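Local coordinates for putative S41 protease (Bacteroides fragilis NCTC 9343, PDB 3K50), which is of unproven function but, as a putative S41-family serine protease with a PDZ-like domain, probably hydrolyses peptide bonds in protein substrates, at residues A[45-49]-A[60-64]; A[112-118]-A[136-142]; A[177-182]-A[382-386]; A[247-252]-A[285-290]; A[324-329]-A[358-363]. One frame throughout, in Å; residues are numbered along the deposited sequence. Where two conformers were deposited one is given.

Contact 1: A[45-49]-A[60-64]; sequences PEAFL and FSKID
Ile63 sends both of its branches against one side of helix 45-49, and three helix residues receive them. Its CG1 is anti to the carbonyl carbon (chi1 -56°), which lays CG1 and CD1 against the start of the helix: CG1 lies 3.8 Å from Pro45 C, and CD1 sits 4.0 Å from Pro45 CB. The other branch turns toward Glu46, whose chain bends at chi2 (80°) and crosses Ile63 at a slant, bringing OE2 to 3.6 Å from Ile63 CG2. Farther on, Leu49 points at the strand. One of its methyls, CD2, makes the closest contacts, 3.5 Å from Lys62 CA and 4.0 Å from Ile63 CG1, so it settles on the backbone where the strand begins. A branched aliphatic suits Ile63 and Leu49, because it fills the space between a helix and an antiparallel strand whose short axes pass 8.2 Å apart. Strand 62-65 is also paired with strand 342-352, and Leu49 rests as well on Met23 of helix 18-26. No direct hydrogen bond joins the two segments; a water bridges them by donating to Glu46 OE2 (3.0 Å) and to Ile63 O. Lys62 turns away and forms a salt bridge with Asp64 within its own strand. Cohesion therefore rests on apolar contact, with the charges of Glu46 and Lys62 toward the outside, as expected for a helix laid on a sheet in the N-terminal region of an S41 protein.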
# COMPACT_ATOMS: atom_id res chain seq x y z
N PRO A 45 12.80 21.65 2.42
CA PRO A 45 12.93 20.84 1.23
C PRO A 45 11.57 20.58 0.58
O PRO A 45 11.48 20.60 -0.65
CB PRO A 45 13.56 19.53 1.74
CG PRO A 45 13.60 19.62 3.20
CD PRO A 45 13.47 21.03 3.58
N GLU A 46 10.52 20.41 1.40
CA GLU A 46 9.14 20.27 0.93
C GLU A 46 8.73 21.42 0.04
O GLU A 46 8.15 21.21 -1.02
CB GLU A 46 8.14 20.20 2.09
CG GLU A 46 8.17 18.92 2.93
CD GLU A 46 9.30 18.86 3.99
OE1 GLU A 46 10.24 19.69 3.95
OE2 GLU A 46 9.24 17.95 4.87
N ALA A 47 9.10 22.63 0.43
CA ALA A 47 8.69 23.82 -0.32
C ALA A 47 9.51 23.95 -1.59
O ALA A 47 8.98 24.35 -2.62
CB ALA A 47 8.82 25.11 0.55
N PHE A 48 10.80 23.63 -1.50
CA PHE A 48 11.62 23.66 -2.67
C PHE A 48 11.01 22.69 -3.68
O PHE A 48 10.81 23.06 -4.88
CB PHE A 48 13.08 23.22 -2.39
CG PHE A 48 13.92 23.19 -3.61
CD1 PHE A 48 14.62 24.31 -4.02
CD2 PHE A 48 13.95 22.07 -4.42
CE1 PHE A 48 15.39 24.30 -5.21
CE2 PHE A 48 14.68 22.06 -5.62
CZ PHE A 48 15.40 23.18 -6.01
N LEU A 49 10.74 21.47 -3.22
CA LEU A 49 10.23 20.40 -4.09
C LEU A 49 8.96 20.78 -4.83
O LEU A 49 8.83 20.54 -6.03
CB LEU A 49 9.99 19.11 -3.32
CG LEU A 49 9.64 17.88 -4.17
CD1 LEU A 49 10.76 17.54 -5.14
CD2 LEU A 49 9.35 16.71 -3.28
N PHE A 60 4.05 12.68 -6.91
CA PHE A 60 4.80 11.43 -6.98
C PHE A 60 6.11 11.58 -6.17
O PHE A 60 6.39 10.82 -5.23
CB PHE A 60 5.05 11.01 -8.41
CG PHE A 60 3.82 11.02 -9.29
CD1 PHE A 60 2.58 10.64 -8.80
CD2 PHE A 60 3.94 11.34 -10.62
CE1 PHE A 60 1.48 10.66 -9.62
CE2 PHE A 60 2.84 11.34 -11.45
CZ PHE A 60 1.62 10.98 -10.97
N SER A 61 6.89 12.59 -6.49
CA SER A 61 8.08 12.88 -5.72
C SER A 61 7.69 13.45 -4.40
O SER A 61 6.77 14.26 -4.31
CB SER A 61 8.94 13.89 -6.47
OG SER A 61 9.34 13.37 -7.70
N LYS A 62 8.43 13.11 -3.34
CA LYS A 62 8.10 13.65 -2.03
C LYS A 62 9.25 13.56 -1.02
O LYS A 62 10.20 12.80 -1.21
CB LYS A 62 6.92 12.90 -1.45
CG LYS A 62 7.13 11.47 -1.23
CD LYS A 62 5.77 10.77 -1.08
CE LYS A 62 5.90 9.29 -0.70
NZ LYS A 62 6.56 9.09 0.65
N ILE A 63 9.14 14.36 0.03
CA ILE A 63 10.13 14.41 1.11
C ILE A 63 9.60 13.55 2.26
O ILE A 63 8.42 13.64 2.63
CB ILE A 63 10.39 15.85 1.63
CG1 ILE A 63 10.82 16.81 0.49
CG2 ILE A 63 11.38 15.83 2.84
CD1 ILE A 63 12.12 16.40 -0.28
N ASP A 64 10.48 12.72 2.79
CA ASP A 64 10.23 11.90 3.98
C ASP A 64 11.38 12.10 4.98
O ASP A 64 12.56 12.21 4.61
CB ASP A 64 10.12 10.44 3.60
CG ASP A 64 8.78 10.10 2.98
OD1 ASP A 64 7.73 10.52 3.52
OD2 ASP A 64 8.76 9.42 1.95
O HOH W 1 7.49 15.53 4.88

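Contact 2: A[112-118]-A[136-142]; sequences HWIMMMN and RQLQIGV
Asn118 and Arg136 close one end of this antiparallel pair, their amide and guanidinium planes within 3° of each other. Asn118 OD1 accepts from Arg136 NE at 3.0 Å and from Gln137 N at 3.1 Å, the two donors arriving from opposite faces of the amide; NH2 adds a weak bond. The arginine chain, folded back at chi2 (-59°) and chi3 (-44°), lays its guanidinium over Met117 CB and carries NH1 on to a salt bridge with Glu129. The middle is tight and apolar. Met117 CG runs alongside Leu138 CD2 at 3.6 Å, and Ile114 slants across Leu138 and Ile140, all on the same face of the sheet, leucine, isoleucine and selenomethionine against one another. Met115 to Met117 are selenomethionines, probably introduced for phasing; Met115 SE lies 3.7 Å from Gly141 CA, a place where only a hydrogen fits. On the other face Met116 and Gln139 lie side by side, the extended Gln139 chain bringing OE1 to 3.1 Å from Met116 CG. The loose side is the strand end, where Asn118 is exposed to solvent. A classic bulge accommodates the extra residue, for Met115 N (2.8 Å) and, weakly, Met116 N both donate to Gln139 O. Strands 113-117 and 136-146 are neighbours in the PDZ-like sheet. Backbone bonds set the register, while Asn118 OD1, held by two bonds of imperfect geometry, probably helps orient the arginine.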
# COMPACT_ATOMS: atom_id res chain seq x y z
N HIS A 112 -13.64 -3.93 14.64
CA HIS A 112 -13.94 -3.39 15.95
C HIS A 112 -13.98 -1.88 15.86
O HIS A 112 -13.27 -1.26 15.05
CB HIS A 112 -12.87 -3.75 16.97
CG HIS A 112 -13.02 -5.12 17.54
ND1 HIS A 112 -11.95 -5.93 17.80
CD2 HIS A 112 -14.12 -5.81 17.91
CE1 HIS A 112 -12.38 -7.06 18.31
NE2 HIS A 112 -13.69 -7.02 18.38
N TRP A 113 -14.78 -1.30 16.73
CA TRP A 113 -14.92 0.15 16.80
C TRP A 113 -14.51 0.59 18.19
O TRP A 113 -14.94 -0.03 19.16
CB TRP A 113 -16.36 0.57 16.62
CG TRP A 113 -17.00 0.26 15.31
CD1 TRP A 113 -17.37 -0.96 14.86
CD2 TRP A 113 -17.43 1.20 14.32
NE1 TRP A 113 -17.99 -0.85 13.63
CE2 TRP A 113 -18.04 0.47 13.28
CE3 TRP A 113 -17.34 2.59 14.20
CZ2 TRP A 113 -18.54 1.08 12.13
CZ3 TRP A 113 -17.88 3.19 13.08
CH2 TRP A 113 -18.47 2.42 12.05
N ILE A 114 -13.63 1.59 18.28
CA ILE A 114 -13.26 2.17 19.57
C ILE A 114 -14.30 3.26 19.85
O ILE A 114 -14.49 4.18 19.04
CB ILE A 114 -11.86 2.75 19.58
CG1 ILE A 114 -10.80 1.70 19.25
CG2 ILE A 114 -11.51 3.27 20.96
CD1 ILE A 114 -9.37 2.30 19.19
N MSE A 115 -15.00 3.15 20.98
CA MSE A 115 -16.10 4.07 21.34
C MSE A 115 -15.79 5.06 22.47
O MSE A 115 -16.38 6.15 22.52
CB MSE A 115 -17.34 3.28 21.72
CG MSE A 115 -17.82 2.34 20.65
SE MSE A 115 -19.34 1.34 21.20
CE MSE A 115 -20.81 2.66 20.86
N MSE A 116 -14.91 4.65 23.41
CA MSE A 116 -14.47 5.51 24.52
C MSE A 116 -13.05 5.19 24.89
O MSE A 116 -12.59 4.05 24.68
CB MSE A 116 -15.29 5.23 25.76
CG MSE A 116 -16.76 5.26 25.51
SE MSE A 116 -17.52 7.00 25.46
CE MSE A 116 -18.10 6.75 27.31
N MSE A 117 -12.33 6.19 25.40
CA MSE A 117 -10.98 6.03 25.93
C MSE A 117 -10.97 6.55 27.34
O MSE A 117 -11.20 7.74 27.58
CB MSE A 117 -9.95 6.78 25.11
CG MSE A 117 -9.73 6.21 23.79
SE MSE A 117 -8.14 6.93 22.92
CE MSE A 117 -8.73 8.82 22.64
N ASN A 118 -10.68 5.68 28.29
CA ASN A 118 -10.68 6.06 29.71
C ASN A 118 -11.91 6.87 30.11
O ASN A 118 -11.80 7.94 30.72
CB ASN A 118 -9.39 6.79 30.08
CG ASN A 118 -8.22 5.83 30.19
OD1 ASN A 118 -7.49 5.64 29.22
ND2 ASN A 118 -8.09 5.14 31.35
N ARG A 136 -4.20 2.67 27.89
CA ARG A 136 -5.54 3.25 27.86
C ARG A 136 -6.57 2.20 28.14
O ARG A 136 -6.35 1.01 27.91
CB ARG A 136 -5.89 3.84 26.47
CG ARG A 136 -4.85 4.69 25.76
CD ARG A 136 -4.45 5.91 26.56
NE ARG A 136 -5.61 6.60 27.15
CZ ARG A 136 -6.33 7.55 26.54
NH1 ARG A 136 -6.04 7.96 25.30
NH2 ARG A 136 -7.36 8.10 27.19
N GLN A 137 -7.73 2.64 28.60
CA GLN A 137 -8.87 1.77 28.81
C GLN A 137 -9.82 2.10 27.68
O GLN A 137 -10.18 3.27 27.51
CB GLN A 137 -9.55 2.02 30.16
CG GLN A 137 -8.76 1.48 31.33
CD GLN A 137 -8.53 -0.03 31.21
OE1 GLN A 137 -7.40 -0.50 31.39
NE2 GLN A 137 -9.58 -0.78 30.85
N LEU A 138 -10.26 1.08 26.94
CA LEU A 138 -11.13 1.32 25.80
C LEU A 138 -12.49 0.64 25.92
O LEU A 138 -12.57 -0.49 26.40
CB LEU A 138 -10.44 0.77 24.54
CG LEU A 138 -9.01 1.22 24.20
CD1 LEU A 138 -8.51 0.62 22.87
CD2 LEU A 138 -8.85 2.77 24.18
N GLN A 139 -13.55 1.34 25.52
CA GLN A 139 -14.85 0.71 25.31
C GLN A 139 -14.85 0.38 23.81
O GLN A 139 -14.55 1.23 23.01
CB GLN A 139 -16.03 1.60 25.67
CG GLN A 139 -17.39 0.93 25.48
CD GLN A 139 -18.56 1.78 25.95
OE1 GLN A 139 -18.78 2.88 25.44
NE2 GLN A 139 -19.34 1.26 26.90
N ILE A 140 -15.20 -0.85 23.46
CA ILE A 140 -15.16 -1.35 22.11
C ILE A 140 -16.56 -1.74 21.67
O ILE A 140 -17.35 -2.23 22.50
CB ILE A 140 -14.24 -2.65 22.04
CG1 ILE A 140 -12.78 -2.32 22.39
CG2 ILE A 140 -14.28 -3.37 20.66
CD1 ILE A 140 -12.18 -1.28 21.57
N GLY A 141 -16.87 -1.54 20.38
CA GLY A 141 -18.18 -1.93 19.84
C GLY A 141 -18.06 -2.66 18.51
O GLY A 141 -16.96 -2.88 18.03
N VAL A 142 -19.22 -3.04 17.95
CA VAL A 142 -19.33 -3.66 16.63
C VAL A 142 -20.57 -3.11 15.94
O VAL A 142 -21.48 -2.61 16.61
CB VAL A 142 -19.43 -5.18 16.68
CG1 VAL A 142 -18.13 -5.79 17.21
CG2 VAL A 142 -20.64 -5.61 17.53

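Contact 3: A[177-182]-A[382-386]; sequences HRFEII and FGNTN
The His177 ring presents its edge to Phe382: Phe382 CD2 lies in the imidazole plane, 3.7 Å from His177 CD2. The two planes stand at 83°, in an oblique pair. Over one face of the imidazole comes Arg178 NH1, offset toward the rim, and Tyr96 stacks on the ring. The guanidinium in turn has His177 NE2 over one face and a water in plane at its edge. That water accepts from Arg178 NE at 2.7 Å and donates to Phe382 O; the length of the arginine lets NE reach it.

His177 and Arg178 both pair with Met193 in a classic bulge, which lets these consecutive residues both turn toward the 382-386 loop. Strand 176-184 is an edge strand of the mixed six-stranded sheet, and the loop leading to helix 388-398 runs over it in nearly the same direction.

Glu180 OE1 comes within 2.5 Å of Gly383 O, a very short approach whose nature is unsettled; glycine suits the turn there through its positive phi (87°). Beyond it, Ile182 CG2 meets Thr385 CG2 at 3.6 Å, the side chains sliding past each other. Asn384 OD1 takes the backbone N of Asn386 (3.0 Å), an Asx turn.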
# COMPACT_ATOMS: atom_id res chain seq x y z
N HIS A 177 0.83 -9.75 5.32
CA HIS A 177 -0.11 -9.46 6.44
C HIS A 177 -1.09 -10.54 6.76
O HIS A 177 -1.39 -10.81 7.92
CB HIS A 177 -0.86 -8.17 6.14
CG HIS A 177 -1.74 -7.71 7.25
ND1 HIS A 177 -1.25 -7.34 8.48
CD2 HIS A 177 -3.09 -7.60 7.32
CE1 HIS A 177 -2.27 -6.99 9.25
NE2 HIS A 177 -3.39 -7.14 8.57
N ARG A 178 -1.61 -11.18 5.73
CA ARG A 178 -2.53 -12.29 5.96
C ARG A 178 -2.49 -13.24 4.74
O ARG A 178 -2.36 -12.78 3.59
CB ARG A 178 -3.95 -11.76 6.19
CG ARG A 178 -4.80 -12.50 7.28
CD ARG A 178 -4.26 -12.24 8.71
NE ARG A 178 -4.90 -11.19 9.54
CZ ARG A 178 -4.27 -10.46 10.50
NH1 ARG A 178 -2.94 -10.46 10.65
NH2 ARG A 178 -4.99 -9.61 11.23
N PHE A 179 -2.67 -14.53 5.06
CA PHE A 179 -2.61 -15.69 4.17
C PHE A 179 -3.78 -16.61 4.37
O PHE A 179 -4.19 -16.88 5.52
CB PHE A 179 -1.37 -16.52 4.54
CG PHE A 179 -1.27 -17.86 3.84
CD1 PHE A 179 -1.88 -19.01 4.35
CD2 PHE A 179 -0.49 -17.98 2.68
CE1 PHE A 179 -1.75 -20.28 3.71
CE2 PHE A 179 -0.34 -19.23 2.05
CZ PHE A 179 -1.00 -20.38 2.58
N GLU A 180 -4.33 -17.14 3.28
CA GLU A 180 -5.31 -18.19 3.45
C GLU A 180 -5.52 -18.96 2.17
O GLU A 180 -5.35 -18.38 1.08
CB GLU A 180 -6.69 -17.59 3.74
CG GLU A 180 -7.02 -17.47 5.17
CD GLU A 180 -8.44 -17.38 5.31
OE1 GLU A 180 -9.02 -16.54 4.58
OE2 GLU A 180 -8.97 -18.17 6.11
N ILE A 181 -5.91 -20.23 2.32
CA ILE A 181 -6.40 -21.03 1.19
C ILE A 181 -7.89 -21.27 1.47
O ILE A 181 -8.26 -21.81 2.52
CB ILE A 181 -5.67 -22.36 1.01
CG1 ILE A 181 -4.20 -22.07 0.66
CG2 ILE A 181 -6.35 -23.17 -0.12
CD1 ILE A 181 -3.30 -23.28 0.79
N ILE A 182 -8.72 -20.84 0.53
CA ILE A 182 -10.16 -20.92 0.65
C ILE A 182 -10.74 -21.89 -0.35
O ILE A 182 -10.60 -21.69 -1.58
CB ILE A 182 -10.75 -19.52 0.37
CG1 ILE A 182 -10.07 -18.48 1.31
CG2 ILE A 182 -12.30 -19.49 0.43
CD1 ILE A 182 -10.27 -17.01 0.86
N PHE A 382 -9.56 -9.41 7.47
CA PHE A 382 -9.07 -9.89 6.19
C PHE A 382 -9.06 -11.42 6.09
O PHE A 382 -8.70 -12.14 7.03
CB PHE A 382 -7.67 -9.39 5.95
CG PHE A 382 -7.55 -7.89 5.93
CD1 PHE A 382 -8.10 -7.15 4.88
CD2 PHE A 382 -6.78 -7.23 6.86
CE1 PHE A 382 -7.94 -5.79 4.84
CE2 PHE A 382 -6.62 -5.90 6.82
CZ PHE A 382 -7.18 -5.16 5.79
N GLY A 383 -9.49 -11.93 4.95
CA GLY A 383 -9.55 -13.37 4.75
C GLY A 383 -10.86 -14.01 5.23
O GLY A 383 -11.11 -15.16 4.90
N ASN A 384 -11.71 -13.29 5.96
CA ASN A 384 -13.06 -13.79 6.30
C ASN A 384 -13.79 -13.74 4.97
O ASN A 384 -13.79 -12.71 4.34
CB ASN A 384 -13.70 -12.90 7.37
CG ASN A 384 -15.10 -13.33 7.77
OD1 ASN A 384 -15.97 -13.59 6.93
ND2 ASN A 384 -15.37 -13.30 9.08
N THR A 385 -14.39 -14.84 4.50
CA THR A 385 -14.99 -14.87 3.17
C THR A 385 -16.21 -13.97 2.98
O THR A 385 -16.64 -13.70 1.84
CB THR A 385 -15.36 -16.31 2.73
OG1 THR A 385 -16.24 -16.87 3.68
CG2 THR A 385 -14.08 -17.24 2.62
N ASN A 386 -16.76 -13.48 4.08
CA ASN A 386 -17.87 -12.52 3.98
C ASN A 386 -17.36 -11.08 3.95
O ASN A 386 -18.15 -10.16 3.77
CB ASN A 386 -18.83 -12.67 5.12
CG ASN A 386 -19.52 -14.02 5.17
OD1 ASN A 386 -19.61 -14.62 6.23
ND2 ASN A 386 -20.06 -14.48 4.03
O HOH W 2 -7.95 -8.61 9.76
O HOH W 3 -7.55 -11.51 9.51

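Contact 4: A[247-252]-A[285-290]; sequences TMLAPA and GANLNL
With CG anti to the backbone N (chi1 166°) and chi2 near -89°, Asn287 swings its amide against the C-terminal end of helix 239-249, where carbonyls no longer have helical partners. Its ND2 donates to Thr247 O at 2.9 Å and to Ala250 O at 2.7 Å, both acceptors lying close to the amide plane, so both N-H groups are used and fix the amide's rotation. OD1 of the same residue takes Asn289 N, which arrives well above the carbonyl plane. Asn289 likewise has CG anti to its N (chi1 -170°), and this carries OD1 to Ala252 N at 2.9 Å. Asparagine suits both places, being short enough to stay near the backbone: Asn287 uses donor and acceptor, Asn289 supplies an acceptor. Backbone bonds fill in between: Leu288 N meets Met248 O at 2.8 Å, and Leu290 N reaches Leu249 O weakly. Apolar groups flank this polar seam. Leu249 CD2 slants against Leu290 CD1 at 3.7 Å, both also resting on Phe227 of strand 226-230, and Met248, a selenomethionine, runs its CB and selenium past Ala286 O. That oxygen and Ala286 N are buried without a partner. Pro251 has no N-H to share, so its CG only packs against Leu290 O (3.2 Å). A helix C-terminus is thus met by one side-chain amide, that of an Asx turn, and by backbone N-H groups of the loop before strand 292-297.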
# COMPACT_ATOMS: atom_id res chain seq x y z
N THR A 247 6.42 -12.87 -11.03
CA THR A 247 7.03 -14.07 -11.55
C THR A 247 6.30 -15.28 -10.95
O THR A 247 6.08 -16.28 -11.62
CB THR A 247 8.58 -14.02 -11.28
OG1 THR A 247 9.20 -13.02 -12.14
CG2 THR A 247 9.27 -15.42 -11.49
N MSE A 248 5.88 -15.16 -9.70
CA MSE A 248 5.27 -16.29 -9.01
C MSE A 248 3.76 -16.46 -9.30
O MSE A 248 3.22 -17.55 -9.12
CB MSE A 248 5.59 -16.23 -7.51
CG MSE A 248 7.06 -16.50 -7.15
SE MSE A 248 7.53 -16.84 -5.32
CE MSE A 248 6.92 -15.23 -4.61
N LEU A 249 3.09 -15.42 -9.78
CA LEU A 249 1.65 -15.51 -10.11
C LEU A 249 1.42 -15.94 -11.54
O LEU A 249 0.45 -16.61 -11.83
CB LEU A 249 0.95 -14.15 -9.92
CG LEU A 249 0.82 -13.58 -8.52
CD1 LEU A 249 0.51 -12.07 -8.46
CD2 LEU A 249 -0.33 -14.42 -7.81
N ALA A 250 2.38 -15.65 -12.42
CA ALA A 250 2.15 -15.74 -13.84
C ALA A 250 1.94 -17.15 -14.40
O ALA A 250 2.36 -18.14 -13.77
CB ALA A 250 3.31 -15.11 -14.57
N PRO A 251 1.33 -17.23 -15.58
CA PRO A 251 1.30 -18.55 -16.21
C PRO A 251 2.73 -19.00 -16.45
O PRO A 251 3.60 -18.21 -16.89
CB PRO A 251 0.64 -18.28 -17.57
CG PRO A 251 -0.11 -16.99 -17.41
CD PRO A 251 0.64 -16.20 -16.39
N ALA A 252 2.97 -20.28 -16.23
CA ALA A 252 4.27 -20.92 -16.36
C ALA A 252 4.86 -20.79 -17.78
O ALA A 252 6.08 -20.68 -17.95
CB ALA A 252 4.12 -22.40 -15.95
N GLY A 285 10.27 -20.27 -3.10
CA GLY A 285 8.86 -20.06 -3.41
C GLY A 285 8.39 -21.03 -4.49
O GLY A 285 9.00 -22.10 -4.68
N ALA A 286 7.33 -20.66 -5.20
CA ALA A 286 6.71 -21.48 -6.25
C ALA A 286 5.94 -20.61 -7.22
O ALA A 286 5.38 -19.62 -6.80
CB ALA A 286 5.72 -22.51 -5.62
N ASN A 287 5.97 -20.96 -8.52
CA ASN A 287 5.14 -20.31 -9.52
C ASN A 287 3.81 -21.05 -9.50
O ASN A 287 3.79 -22.32 -9.45
CB ASN A 287 5.75 -20.38 -10.93
CG ASN A 287 4.73 -20.01 -11.99
OD1 ASN A 287 4.01 -20.87 -12.47
ND2 ASN A 287 4.57 -18.72 -12.24
N LEU A 288 2.70 -20.31 -9.57
CA LEU A 288 1.38 -20.95 -9.40
C LEU A 288 0.66 -21.25 -10.72
O LEU A 288 -0.40 -21.90 -10.73
CB LEU A 288 0.49 -20.14 -8.43
CG LEU A 288 1.03 -19.94 -7.00
CD1 LEU A 288 -0.05 -19.25 -6.12
CD2 LEU A 288 1.49 -21.22 -6.30
N ASN A 289 1.27 -20.85 -11.84
CA ASN A 289 0.73 -21.08 -13.13
C ASN A 289 -0.71 -20.67 -13.25
O ASN A 289 -1.53 -21.45 -13.74
CB ASN A 289 0.87 -22.56 -13.49
CG ASN A 289 0.54 -22.87 -14.95
OD1 ASN A 289 0.71 -22.08 -15.86
ND2 ASN A 289 0.05 -24.03 -15.15
N LEU A 290 -1.03 -19.45 -12.83
CA LEU A 290 -2.40 -18.98 -12.91
C LEU A 290 -2.69 -18.29 -14.22
O LEU A 290 -1.80 -17.73 -14.82
CB LEU A 290 -2.68 -17.98 -11.78
CG LEU A 290 -2.55 -18.39 -10.32
CD1 LEU A 290 -2.25 -17.10 -9.55
CD2 LEU A 290 -3.81 -19.16 -9.82

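Contact 5: A[324-329]-A[358-363]; sequences KTAGEY and SDYATG
Tyr329 and Tyr360 provide the main apolar contact. Tyr329 CB stands over one face of the Tyr360 ring, 3.9 Å from its centroid and 17° off the normal, a CH-pi contact. The Tyr329 ring itself, with CG wedged between N and the carbonyl carbon (chi1 58°), reaches Ala361, its CE1 4.1 Å from Ala361 CB. Tyr360 suits its place by offering a broad face to Tyr329 CB, and Tyr329 is long enough to reach Ala361.

Close backbone approach depends on the glycines. Gly327 and Gly363 have CA atoms 3.7 Å apart, and both take backbone angles that would press a side chain against the preceding carbonyl. Gly363 also ends a type II turn begun by Tyr360, and its CA lies 3.4 Å from Thr325 O.

Direct polar bonds are few. Lys324 NZ bonds to Thr362 OG1, though the place of NZ is less sure; a glycerol, probably from the crystallisation liquor, hydrogen-bonds to Thr362 OG1 and Gly363 O.

Water supplies the rest. One links Gly327 O (2.7 Å) with Thr362 N, another Glu328 O with Tyr360 OH (2.7 Å), and a third Tyr329 O with Ser358 OG.

The two loops meet beside helix 304-312, whose Glu306 accepts from Thr325, Gly327 and Glu328. Segment 324-329 joins strand 317-322 to strand 330-336, and segment 358-363 leads from strand 342-352 toward strand 368-369.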
# COMPACT_ATOMS: atom_id res chain seq x y z
N LYS A 324 -10.82 3.09 -7.52
CA LYS A 324 -9.71 3.44 -8.42
C LYS A 324 -8.35 3.58 -7.71
O LYS A 324 -8.30 4.05 -6.54
CB LYS A 324 -10.14 4.71 -9.19
CG LYS A 324 -9.18 5.17 -10.20
CD LYS A 324 -9.77 5.83 -11.45
CE LYS A 324 -9.94 7.33 -11.44
NZ LYS A 324 -9.55 7.83 -12.88
N THR A 325 -7.27 3.14 -8.36
CA THR A 325 -5.89 3.23 -7.84
C THR A 325 -5.39 4.68 -7.90
O THR A 325 -6.07 5.52 -8.42
CB THR A 325 -4.90 2.26 -8.55
OG1 THR A 325 -4.72 2.64 -9.93
CG2 THR A 325 -5.41 0.84 -8.44
N ALA A 326 -4.21 4.93 -7.35
CA ALA A 326 -3.69 6.29 -7.14
C ALA A 326 -3.27 7.04 -8.40
O ALA A 326 -3.32 8.27 -8.45
CB ALA A 326 -2.51 6.26 -6.20
N GLY A 327 -2.84 6.31 -9.39
CA GLY A 327 -2.35 6.96 -10.64
C GLY A 327 -0.85 7.26 -10.68
O GLY A 327 -0.38 8.07 -11.49
N GLU A 328 -0.06 6.63 -9.81
CA GLU A 328 1.40 6.87 -9.82
C GLU A 328 2.07 5.98 -10.90
O GLU A 328 2.47 4.90 -10.63
CB GLU A 328 1.99 6.69 -8.41
CG GLU A 328 3.41 7.15 -8.28
CD GLU A 328 3.83 7.11 -6.84
OE1 GLU A 328 3.38 8.00 -6.10
OE2 GLU A 328 4.56 6.16 -6.46
N TYR A 329 2.19 6.46 -12.15
CA TYR A 329 2.61 5.62 -13.27
C TYR A 329 4.12 5.63 -13.56
O TYR A 329 4.53 5.13 -14.60
CB TYR A 329 1.81 6.01 -14.55
CG TYR A 329 1.97 7.44 -14.95
CD1 TYR A 329 1.12 8.42 -14.45
CD2 TYR A 329 2.96 7.84 -15.83
CE1 TYR A 329 1.26 9.73 -14.81
CE2 TYR A 329 3.15 9.20 -16.17
CZ TYR A 329 2.30 10.13 -15.68
OH TYR A 329 2.47 11.46 -16.05
N SER A 358 2.18 2.51 -19.99
CA SER A 358 1.97 2.80 -18.56
C SER A 358 0.88 3.88 -18.54
O SER A 358 0.96 4.86 -17.83
CB SER A 358 3.24 3.28 -17.87
OG SER A 358 3.89 4.35 -18.53
N ASP A 359 -0.15 3.65 -19.33
CA ASP A 359 -1.11 4.66 -19.59
C ASP A 359 -2.34 4.58 -18.64
O ASP A 359 -3.45 4.35 -19.07
CB ASP A 359 -1.41 4.58 -21.10
CG ASP A 359 -0.16 4.89 -21.99
OD1 ASP A 359 1.03 4.58 -21.64
OD2 ASP A 359 -0.38 5.48 -23.07
N TYR A 360 -2.06 4.75 -17.34
CA TYR A 360 -3.03 4.74 -16.26
C TYR A 360 -2.92 5.99 -15.40
O TYR A 360 -3.17 5.94 -14.19
CB TYR A 360 -2.90 3.48 -15.35
CG TYR A 360 -1.51 3.12 -14.87
CD1 TYR A 360 -0.65 2.41 -15.69
CD2 TYR A 360 -1.12 3.35 -13.54
CE1 TYR A 360 0.57 2.03 -15.26
CE2 TYR A 360 0.14 3.00 -13.09
CZ TYR A 360 0.95 2.29 -13.95
OH TYR A 360 2.21 1.91 -13.56
N ALA A 361 -2.62 7.12 -16.03
CA ALA A 361 -2.69 8.42 -15.37
C ALA A 361 -4.09 8.49 -14.74
O ALA A 361 -5.06 8.02 -15.31
CB ALA A 361 -2.50 9.54 -16.40
N THR A 362 -4.18 9.03 -13.55
CA THR A 362 -5.43 9.16 -12.76
C THR A 362 -5.91 7.85 -12.11
O THR A 362 -6.84 7.87 -11.30
CB THR A 362 -6.64 9.90 -13.49
OG1 THR A 362 -7.44 8.99 -14.25
CG2 THR A 362 -6.16 11.07 -14.36
N GLY A 363 -5.24 6.73 -12.42
CA GLY A 363 -5.52 5.47 -11.77
C GLY A 363 -6.21 4.41 -12.62
O GLY A 363 -6.76 4.71 -13.70
O HOH W 4 -7.16 8.19 -8.12
O HOH W 5 -1.98 10.16 -12.28
O HOH W 6 3.29 2.25 -11.12
O HOH W 7 5.97 5.05 -16.81

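Contacts 1 and 5 are the one pair that touch, through Phe60 packed on Gly327, Glu328 and Tyr329, so the N-terminal region meets the S41 domain there; strand 342-352 pairs with the strand of contact 1 and leads toward contact 5. Contact 2 stands apart in the PDZ-like sheet. Contacts 3 and 4 flank the mixed sheet, one on an edge strand, the other at a helix end. Leu49, the Ile114, Leu138 and Ile140 face, and Leu249 with Leu290 are buried; Asn118, Ala252 and Thr362 are exposed. Contact 2 rests on backbone pairing, contact 4 on an asparagine amide and backbone bonds, contact 3 on waters and rings, contact 5 on these and glycines, contact 1 on aliphatic packing.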